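Local coordinates for protein BexL (PDB 4XRW) that probably cyclises and aromatises a polyketide intermediate in BE-7585A biosynthesis, as a di-domain aromatase/cyclase of type II polyketide synthase pathways, at residues 177-191 with 315-327. Sequence-based numbering, arbitrary orientation.
Sequences DTVRIDAPAKDVYDF and RATLGFAKDHAEA
F191 lays one face of its ring against the backbone of A321, whose CA stands over the face, 3.8 Å from the ring centroid, a CH-pi contact. With CG anti to the backbone N (chi1 -178°), the ring reaches out from helix 185-191 to the long helix, where A321 CB also touches F191 CD1 at 3.5 Å. The H324 ring lies obliquely beside it, planes at 46°, and F320 CB meets the far end of the ring at CZ.

One helical turn on from A321, A325 fills the angle between strand and helix: its CB packs 3.7 Å from A183 CB and also touches V188 CG2 and I181 CG2. L318 packs against the strand, its CB 3.7 Å from V179 CG2 and its CD1 near the carbonyl O of D177.

Polar bonds tie down the strand's end. D182 N gives a nearly straight bond to E326 OE2 (2.8 Å), while K322 NZ makes a salt bridge to that same oxygen at 2.7 Å from the opposite face of the carboxylate plane. K322 NZ also donates to R180 O at 3.1 Å, so one lysine links the helix to the strand backbone.

The contact belongs to the helix-grip fold of the second domain. Strand 172-181, at the edge of the antiparallel sheet beside strand 274-284, runs nearly parallel to this part of helix 299-326 (11°); W264 of strand 257-268 touches L318, and R201 of helix 198-201 touches both F191 and H324.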
ATOM      1  N   ASP A 177       1.426  17.573   2.838  1.00 30.88           N
ATOM      2  CA  ASP A 177       1.088  18.974   2.515  1.00 35.90           C
ATOM      3  C   ASP A 177      -0.367  19.202   2.863  1.00 37.15           C
ATOM      4  O   ASP A 177      -1.187  18.328   2.627  1.00 26.54           O
ATOM      5  CB  ASP A 177       1.345  19.283   1.050  1.00 35.57           C
ATOM      6  CG  ASP A 177       2.816  19.363   0.724  1.00 40.49           C
ATOM      7  OD1 ASP A 177       3.494  20.307   1.189  1.00 46.48           O
ATOM      8  OD2 ASP A 177       3.292  18.503  -0.020  1.00 37.81           O
ATOM      9  N   THR A 178      -0.691  20.359   3.442  1.00 26.01           N
ATOM     10  CA  THR A 178      -2.024  20.620   3.933  1.00 28.16           C
ATOM     11  C   THR A 178      -2.497  21.955   3.375  1.00 28.82           C
ATOM     12  O   THR A 178      -1.690  22.865   3.203  1.00 27.52           O
ATOM     13  CB  THR A 178      -2.061  20.668   5.479  1.00 38.61           C
ATOM     14  OG1 THR A 178      -1.872  19.347   6.003  1.00 43.74           O
ATOM     15  CG2 THR A 178      -3.379  21.202   5.984  1.00 40.47           C
ATOM     16  N   VAL A 179      -3.789  22.042   3.082  1.00 28.42           N
ATOM     17  CA  VAL A 179      -4.414  23.332   2.796  1.00 24.97           C
ATOM     18  C   VAL A 179      -5.758  23.398   3.467  1.00 26.63           C
ATOM     19  O   VAL A 179      -6.475  22.402   3.572  1.00 27.93           O
ATOM     20  CB  VAL A 179      -4.540  23.594   1.280  1.00 27.97           C
ATOM     21  CG1 VAL A 179      -3.219  23.361   0.585  1.00 33.58           C
ATOM     22  CG2 VAL A 179      -5.599  22.760   0.647  1.00 31.47           C
ATOM     23  N   ARG A 180      -6.126  24.593   3.926  1.00 24.45           N
ATOM     24  CA  ARG A 180      -7.445  24.807   4.485  1.00 25.20           C
ATOM     25  C   ARG A 180      -8.375  25.287   3.374  1.00 21.62           C
ATOM     26  O   ARG A 180      -8.012  26.158   2.588  1.00 22.60           O
ATOM     27  CB  ARG A 180      -7.382  25.813   5.647  1.00 27.79           C
ATOM     28  CG  ARG A 180      -6.295  25.453   6.666  1.00 47.74           C
ATOM     29  CD  ARG A 180      -6.856  24.672   7.851  1.00 59.00           C
ATOM     30  NE  ARG A 180      -7.903  25.428   8.541  1.00 82.81           N
ATOM     31  CZ  ARG A 180      -8.095  25.437   9.858  1.00 78.22           C
ATOM     32  NH1 ARG A 180      -7.307  24.728  10.661  1.00 66.63           N
ATOM     33  NH2 ARG A 180      -9.080  26.164  10.374  1.00 77.01           N
ATOM     34  N   ILE A 181      -9.541  24.673   3.311  1.00 22.35           N
ATOM     35  CA  ILE A 181     -10.527  24.949   2.278  1.00 22.56           C
ATOM     36  C   ILE A 181     -11.841  25.275   2.937  1.00 26.13           C
ATOM     37  O   ILE A 181     -12.381  24.478   3.696  1.00 25.04           O
ATOM     38  CB  ILE A 181     -10.689  23.759   1.329  1.00 21.45           C
ATOM     39  CG1 ILE A 181      -9.325  23.412   0.716  1.00 19.73           C
ATOM     40  CG2 ILE A 181     -11.791  24.057   0.264  1.00 22.09           C
ATOM     41  CD1 ILE A 181      -9.323  22.199  -0.192  1.00 22.71           C
ATOM     42  N   ASP A 182     -12.392  26.448   2.643  1.00 27.69           N
ATOM     43  CA  ASP A 182     -13.656  26.798   3.290  1.00 26.78           C
ATOM     44  C   ASP A 182     -14.837  26.303   2.460  1.00 26.61           C
ATOM     45  O   ASP A 182     -15.525  27.072   1.772  1.00 28.91           O
ATOM     46  CB  ASP A 182     -13.740  28.307   3.558  1.00 32.62           C
ATOM     47  CG  ASP A 182     -14.587  28.632   4.798  1.00 37.26           C
ATOM     48  OD1 ASP A 182     -14.440  29.761   5.324  1.00 32.39           O
ATOM     49  OD2 ASP A 182     -15.373  27.749   5.264  1.00 28.93           O
ATOM     50  N   ALA A 183     -15.056  24.989   2.528  1.00 26.37           N
ATOM     51  CA  ALA A 183     -16.149  24.307   1.848  1.00 26.57           C
ATOM     52  C   ALA A 183     -16.361  22.955   2.549  1.00 26.39           C
ATOM     53  O   ALA A 183     -15.482  22.516   3.280  1.00 26.97           O
ATOM     54  CB  ALA A 183     -15.820  24.113   0.370  1.00 26.33           C
ATOM     55  N   PRO A 184     -17.525  22.318   2.351  1.00 27.26           N
ATOM     56  CA  PRO A 184     -17.750  20.991   2.946  1.00 28.06           C
ATOM     57  C   PRO A 184     -16.750  19.971   2.424  1.00 30.86           C
ATOM     58  O   PRO A 184     -16.313  20.060   1.268  1.00 26.61           O
ATOM     59  CB  PRO A 184     -19.170  20.625   2.519  1.00 29.61           C
ATOM     60  CG  PRO A 184     -19.622  21.707   1.585  1.00 38.42           C
ATOM     61  CD  PRO A 184     -18.735  22.874   1.730  1.00 29.25           C
ATOM     62  N   ALA A 185     -16.405  19.016   3.280  1.00 30.12           N
ATOM     63  CA  ALA A 185     -15.428  17.990   2.955  1.00 29.83           C
ATOM     64  C   ALA A 185     -15.852  17.250   1.708  1.00 25.86           C
ATOM     65  O   ALA A 185     -15.013  16.878   0.874  1.00 28.29           O
ATOM     66  CB  ALA A 185     -15.269  17.010   4.122  1.00 34.09           C
ATOM     67  N   LYS A 186     -17.147  17.040   1.562  1.00 24.62           N
ATOM     68  CA  LYS A 186     -17.654  16.332   0.410  1.00 26.87           C
ATOM     69  C   LYS A 186     -17.218  16.944  -0.920  1.00 26.73           C
ATOM     70  O   LYS A 186     -16.889  16.225  -1.862  1.00 21.17           O
ATOM     71  CB  LYS A 186     -19.172  16.253   0.466  1.00 27.23           C
ATOM     72  CG  LYS A 186     -19.793  15.717  -0.811  1.00 31.69           C
ATOM     73  CD  LYS A 186     -21.271  15.427  -0.605  1.00 31.23           C
ATOM     74  CE  LYS A 186     -21.834  14.547  -1.700  1.00 38.08           C
ATOM     75  NZ  LYS A 186     -21.619  15.090  -3.045  1.00 34.40           N
ATOM     76  N   ASP A 187     -17.244  18.267  -1.032  1.00 26.04           N
ATOM     77  CA  ASP A 187     -16.870  18.880  -2.309  1.00 26.76           C
ATOM     78  C   ASP A 187     -15.375  18.779  -2.602  1.00 23.73           C
ATOM     79  O   ASP A 187     -14.977  18.725  -3.764  1.00 25.10           O
ATOM     80  CB  ASP A 187     -17.325  20.340  -2.336  1.00 34.56           C
ATOM     81  CG  ASP A 187     -18.845  20.476  -2.198  1.00 38.83           C
ATOM     82  OD1 ASP A 187     -19.564  19.503  -2.532  1.00 39.96           O
ATOM     83  OD2 ASP A 187     -19.320  21.553  -1.766  1.00 40.89           O
ATOM     84  N   VAL A 188     -14.544  18.743  -1.567  1.00 20.52           N
ATOM     85  CA  VAL A 188     -13.129  18.602  -1.757  1.00 21.61           C
ATOM     86  C   VAL A 188     -12.810  17.134  -2.111  1.00 20.43           C
ATOM     87  O   VAL A 188     -12.101  16.835  -3.074  1.00 19.79           O
ATOM     88  CB  VAL A 188     -12.354  19.016  -0.502  1.00 26.99           C
ATOM     89  CG1 VAL A 188     -10.886  18.904  -0.762  1.00 21.22           C
ATOM     90  CG2 VAL A 188     -12.741  20.465  -0.062  1.00 24.39           C
ATOM     91  N   TYR A 189     -13.346  16.235  -1.305  1.00 20.08           N
ATOM     92  CA  TYR A 189     -13.269  14.795  -1.587  1.00 21.83           C
ATOM     93  C   TYR A 189     -13.659  14.465  -3.021  1.00 18.33           C
ATOM     94  O   TYR A 189     -12.942  13.750  -3.717  1.00 18.31           O
ATOM     95  CB  TYR A 189     -14.181  14.026  -0.626  1.00 22.41           C
ATOM     96  CG  TYR A 189     -14.315  12.541  -0.938  1.00 21.11           C
ATOM     97  CD1 TYR A 189     -13.418  11.612  -0.390  1.00 21.28           C
ATOM     98  CD2 TYR A 189     -15.297  12.083  -1.787  1.00 19.83           C
ATOM     99  CE1 TYR A 189     -13.541  10.234  -0.687  1.00 18.41           C
ATOM    100  CE2 TYR A 189     -15.427  10.733  -2.087  1.00 22.71           C
ATOM    101  CZ  TYR A 189     -14.551   9.820  -1.524  1.00 18.75           C
ATOM    102  OH  TYR A 189     -14.697   8.491  -1.826  1.00 24.89           O
ATOM    103  N   ASP A 190     -14.841  14.938  -3.459  1.00 20.31           N
ATOM    104  CA  ASP A 190     -15.330  14.639  -4.797  1.00 21.29           C
ATOM    105  C   ASP A 190     -14.356  15.084  -5.864  1.00 19.94           C
ATOM    106  O   ASP A 190     -14.198  14.413  -6.876  1.00 21.07           O
ATOM    107  CB  ASP A 190     -16.689  15.297  -5.080  1.00 22.69           C
ATOM    108  CG  ASP A 190     -17.870  14.623  -4.341  1.00 35.92           C
ATOM    109  OD1 ASP A 190     -17.747  13.484  -3.825  1.00 29.40           O
ATOM    110  OD2 ASP A 190     -18.945  15.254  -4.292  1.00 29.71           O
ATOM    111  N   PHE A 191     -13.718  16.232  -5.683  1.00 16.80           N
ATOM    112  CA  PHE A 191     -12.743  16.693  -6.670  1.00 17.16           C
ATOM    113  C   PHE A 191     -11.580  15.689  -6.837  1.00 15.63           C
ATOM    114  O   PHE A 191     -11.130  15.439  -7.952  1.00 17.50           O
ATOM    115  CB  PHE A 191     -12.185  18.075  -6.269  1.00 18.44           C
ATOM    116  CG  PHE A 191     -11.213  18.649  -7.248  1.00 17.28           C
ATOM    117  CD1 PHE A 191      -9.849  18.350  -7.189  1.00 17.06           C
ATOM    118  CD2 PHE A 191     -11.651  19.508  -8.249  1.00 19.54           C
ATOM    119  CE1 PHE A 191      -8.967  18.872  -8.089  1.00 20.06           C
ATOM    120  CE2 PHE A 191     -10.769  20.040  -9.157  1.00 19.16           C
ATOM    121  CZ  PHE A 191      -9.418  19.742  -9.079  1.00 20.30           C
ATOM    122  N   ARG A 315       0.461  19.920  -3.846  1.00 28.83           N
ATOM    123  CA  ARG A 315       0.041  21.254  -3.455  1.00 34.42           C
ATOM    124  C   ARG A 315      -0.728  21.893  -4.604  1.00 26.52           C
ATOM    125  O   ARG A 315      -1.692  22.622  -4.372  1.00 29.15           O
ATOM    126  CB  ARG A 315       1.240  22.121  -3.063  1.00 38.47           C
ATOM    127  CG  ARG A 315       1.754  21.888  -1.637  1.00 38.92           C
ATOM    128  CD  ARG A 315       3.002  22.724  -1.327  1.00 44.48           C
ATOM    129  NE  ARG A 315       4.150  22.349  -2.156  1.00 45.63           N
ATOM    130  CZ  ARG A 315       4.619  23.058  -3.186  1.00 53.66           C
ATOM    131  NH1 ARG A 315       4.067  24.222  -3.528  1.00 55.03           N
ATOM    132  NH2 ARG A 315       5.663  22.610  -3.875  1.00 54.02           N
ATOM    133  N   ALA A 316      -0.305  21.604  -5.833  1.00 24.23           N
ATOM    134  CA  ALA A 316      -1.038  22.057  -7.013  1.00 30.14           C
ATOM    135  C   ALA A 316      -2.451  21.479  -7.041  1.00 27.64           C
ATOM    136  O   ALA A 316      -3.401  22.210  -7.228  1.00 23.22           O
ATOM    137  CB  ALA A 316      -0.299  21.694  -8.297  1.00 29.33           C
ATOM    138  N   THR A 317      -2.587  20.165  -6.844  1.00 24.05           N
ATOM    139  CA  THR A 317      -3.890  19.546  -6.837  1.00 20.46           C
ATOM    140  C   THR A 317      -4.783  20.099  -5.714  1.00 20.17           C
ATOM    141  O   THR A 317      -5.946  20.382  -5.945  1.00 19.33           O
ATOM    142  CB  THR A 317      -3.773  17.991  -6.724  1.00 22.42           C
ATOM    143  OG1 THR A 317      -3.068  17.478  -7.858  1.00 24.76           O
ATOM    144  CG2 THR A 317      -5.134  17.354  -6.698  1.00 19.97           C
ATOM    145  N   LEU A 318      -4.241  20.267  -4.506  1.00 18.69           N
ATOM    146  CA  LEU A 318      -4.972  20.837  -3.409  1.00 21.31           C
ATOM    147  C   LEU A 318      -5.450  22.278  -3.730  1.00 17.43           C
ATOM    148  O   LEU A 318      -6.572  22.636  -3.380  1.00 19.21           O
ATOM    149  CB  LEU A 318      -4.116  20.851  -2.153  1.00 21.62           C
ATOM    150  CG  LEU A 318      -3.844  19.452  -1.588  1.00 24.14           C
ATOM    151  CD1 LEU A 318      -2.717  19.517  -0.566  1.00 29.00           C
ATOM    152  CD2 LEU A 318      -5.130  18.878  -1.017  1.00 23.46           C
ATOM    153  N   GLY A 319      -4.607  23.037  -4.420  1.00 23.90           N
ATOM    154  CA  GLY A 319      -4.953  24.412  -4.812  1.00 21.75           C
ATOM    155  C   GLY A 319      -6.135  24.466  -5.761  1.00 17.91           C
ATOM    156  O   GLY A 319      -7.047  25.299  -5.598  1.00 17.85           O
ATOM    157  N   PHE A 320      -6.144  23.579  -6.754  1.00 18.76           N
ATOM    158  CA  PHE A 320      -7.256  23.493  -7.690  1.00 17.47           C
ATOM    159  C   PHE A 320      -8.483  22.904  -7.048  1.00 17.22           C
ATOM    160  O   PHE A 320      -9.595  23.287  -7.387  1.00 18.36           O
ATOM    161  CB  PHE A 320      -6.866  22.724  -8.960  1.00 18.72           C
ATOM    162  CG  PHE A 320      -5.895  23.485  -9.838  1.00 21.36           C
ATOM    163  CD1 PHE A 320      -6.250  24.715 -10.394  1.00 23.66           C
ATOM    164  CD2 PHE A 320      -4.635  22.987 -10.088  1.00 19.10           C
ATOM    165  CE1 PHE A 320      -5.331  25.447 -11.160  1.00 24.81           C
ATOM    166  CE2 PHE A 320      -3.708  23.698 -10.853  1.00 26.30           C
ATOM    167  CZ  PHE A 320      -4.062  24.921 -11.400  1.00 26.50           C
ATOM    168  N   ALA A 321      -8.311  22.002  -6.079  1.00 16.13           N
ATOM    169  CA  ALA A 321      -9.432  21.508  -5.314  1.00 17.91           C
ATOM    170  C   ALA A 321     -10.076  22.635  -4.492  1.00 20.94           C
ATOM    171  O   ALA A 321     -11.300  22.733  -4.427  1.00 18.70           O
ATOM    172  CB  ALA A 321      -9.010  20.365  -4.396  1.00 19.45           C
ATOM    173  N   LYS A 322      -9.239  23.456  -3.863  1.00 18.07           N
ATOM    174  CA  LYS A 322      -9.701  24.631  -3.123  1.00 18.81           C
ATOM    175  C   LYS A 322     -10.485  25.558  -4.040  1.00 14.35           C
ATOM    176  O   LYS A 322     -11.635  25.949  -3.731  1.00 20.37           O
ATOM    177  CB  LYS A 322      -8.515  25.367  -2.503  1.00 21.12           C
ATOM    178  CG  LYS A 322      -8.891  26.553  -1.622  1.00 20.94           C
ATOM    179  CD  LYS A 322      -7.639  27.158  -1.019  1.00 23.99           C
ATOM    180  CE  LYS A 322      -7.899  28.543  -0.507  1.00 27.14           C
ATOM    181  NZ  LYS A 322      -8.753  28.489   0.659  1.00 38.01           N
ATOM    182  N   ASP A 323      -9.890  25.900  -5.181  1.00 18.90           N
ATOM    183  CA  ASP A 323     -10.523  26.836  -6.112  1.00 23.07           C
ATOM    184  C   ASP A 323     -11.886  26.302  -6.556  1.00 24.24           C
ATOM    185  O   ASP A 323     -12.849  27.034  -6.686  1.00 19.48           O
ATOM    186  CB  ASP A 323      -9.649  27.048  -7.347  1.00 18.45           C
ATOM    187  CG  ASP A 323      -8.441  27.958  -7.111  1.00 24.74           C
ATOM    188  OD1 ASP A 323      -8.308  28.593  -6.036  1.00 25.82           O
ATOM    189  OD2 ASP A 323      -7.616  28.056  -8.065  1.00 25.28           O
ATOM    190  N   HIS A 324     -11.952  24.996  -6.810  1.00 20.17           N
ATOM    191  CA  HIS A 324     -13.169  24.382  -7.298  1.00 21.18           C
ATOM    192  C   HIS A 324     -14.270  24.326  -6.233  1.00 18.20           C
ATOM    193  O   HIS A 324     -15.422  24.645  -6.502  1.00 22.14           O
ATOM    194  CB  HIS A 324     -12.861  22.958  -7.795  1.00 22.62           C
ATOM    195  CG  HIS A 324     -14.054  22.264  -8.361  1.00 26.36           C
ATOM    196  ND1 HIS A 324     -14.842  21.413  -7.620  1.00 31.90           N
ATOM    197  CD2 HIS A 324     -14.608  22.319  -9.590  1.00 26.33           C
ATOM    198  CE1 HIS A 324     -15.831  20.968  -8.371  1.00 26.62           C
ATOM    199  NE2 HIS A 324     -15.717  21.513  -9.568  1.00 32.15           N
ATOM    200  N   ALA A 325     -13.903  23.913  -5.022  1.00 19.76           N
ATOM    201  CA  ALA A 325     -14.850  23.713  -3.940  1.00 19.28           C
ATOM    202  C   ALA A 325     -15.372  25.053  -3.443  1.00 19.83           C
ATOM    203  O   ALA A 325     -16.508  25.124  -2.987  1.00 20.28           O
ATOM    204  CB  ALA A 325     -14.210  22.934  -2.790  1.00 21.51           C
ATOM    205  N   GLU A 326     -14.528  26.092  -3.503  1.00 21.26           N
ATOM    206  CA  GLU A 326     -14.925  27.426  -2.992  1.00 20.27           C
ATOM    207  C   GLU A 326     -15.661  28.280  -4.021  1.00 26.28           C
ATOM    208  O   GLU A 326     -16.293  29.270  -3.653  1.00 21.54           O
ATOM    209  CB  GLU A 326     -13.722  28.195  -2.468  1.00 20.01           C
ATOM    210  CG  GLU A 326     -13.087  27.557  -1.205  1.00 23.01           C
ATOM    211  CD  GLU A 326     -11.964  28.382  -0.587  1.00 32.01           C
ATOM    212  OE1 GLU A 326     -11.610  29.447  -1.152  1.00 28.64           O
ATOM    213  OE2 GLU A 326     -11.414  27.967   0.472  1.00 29.94           O
ATOM    214  N   ALA A 327     -15.620  27.901  -5.299  1.00 20.32           N
ATOM    215  CA  ALA A 327     -16.399  28.624  -6.314  1.00 20.99           C
ATOM    216  C   ALA A 327     -17.906  28.481  -6.030  1.00 25.68           C
ATOM    217  O   ALA A 327     -18.417  27.391  -5.804  1.00 22.71           O
ATOM    218  CB  ALA A 327     -16.064  28.135  -7.668  1.00 21.28           C
TER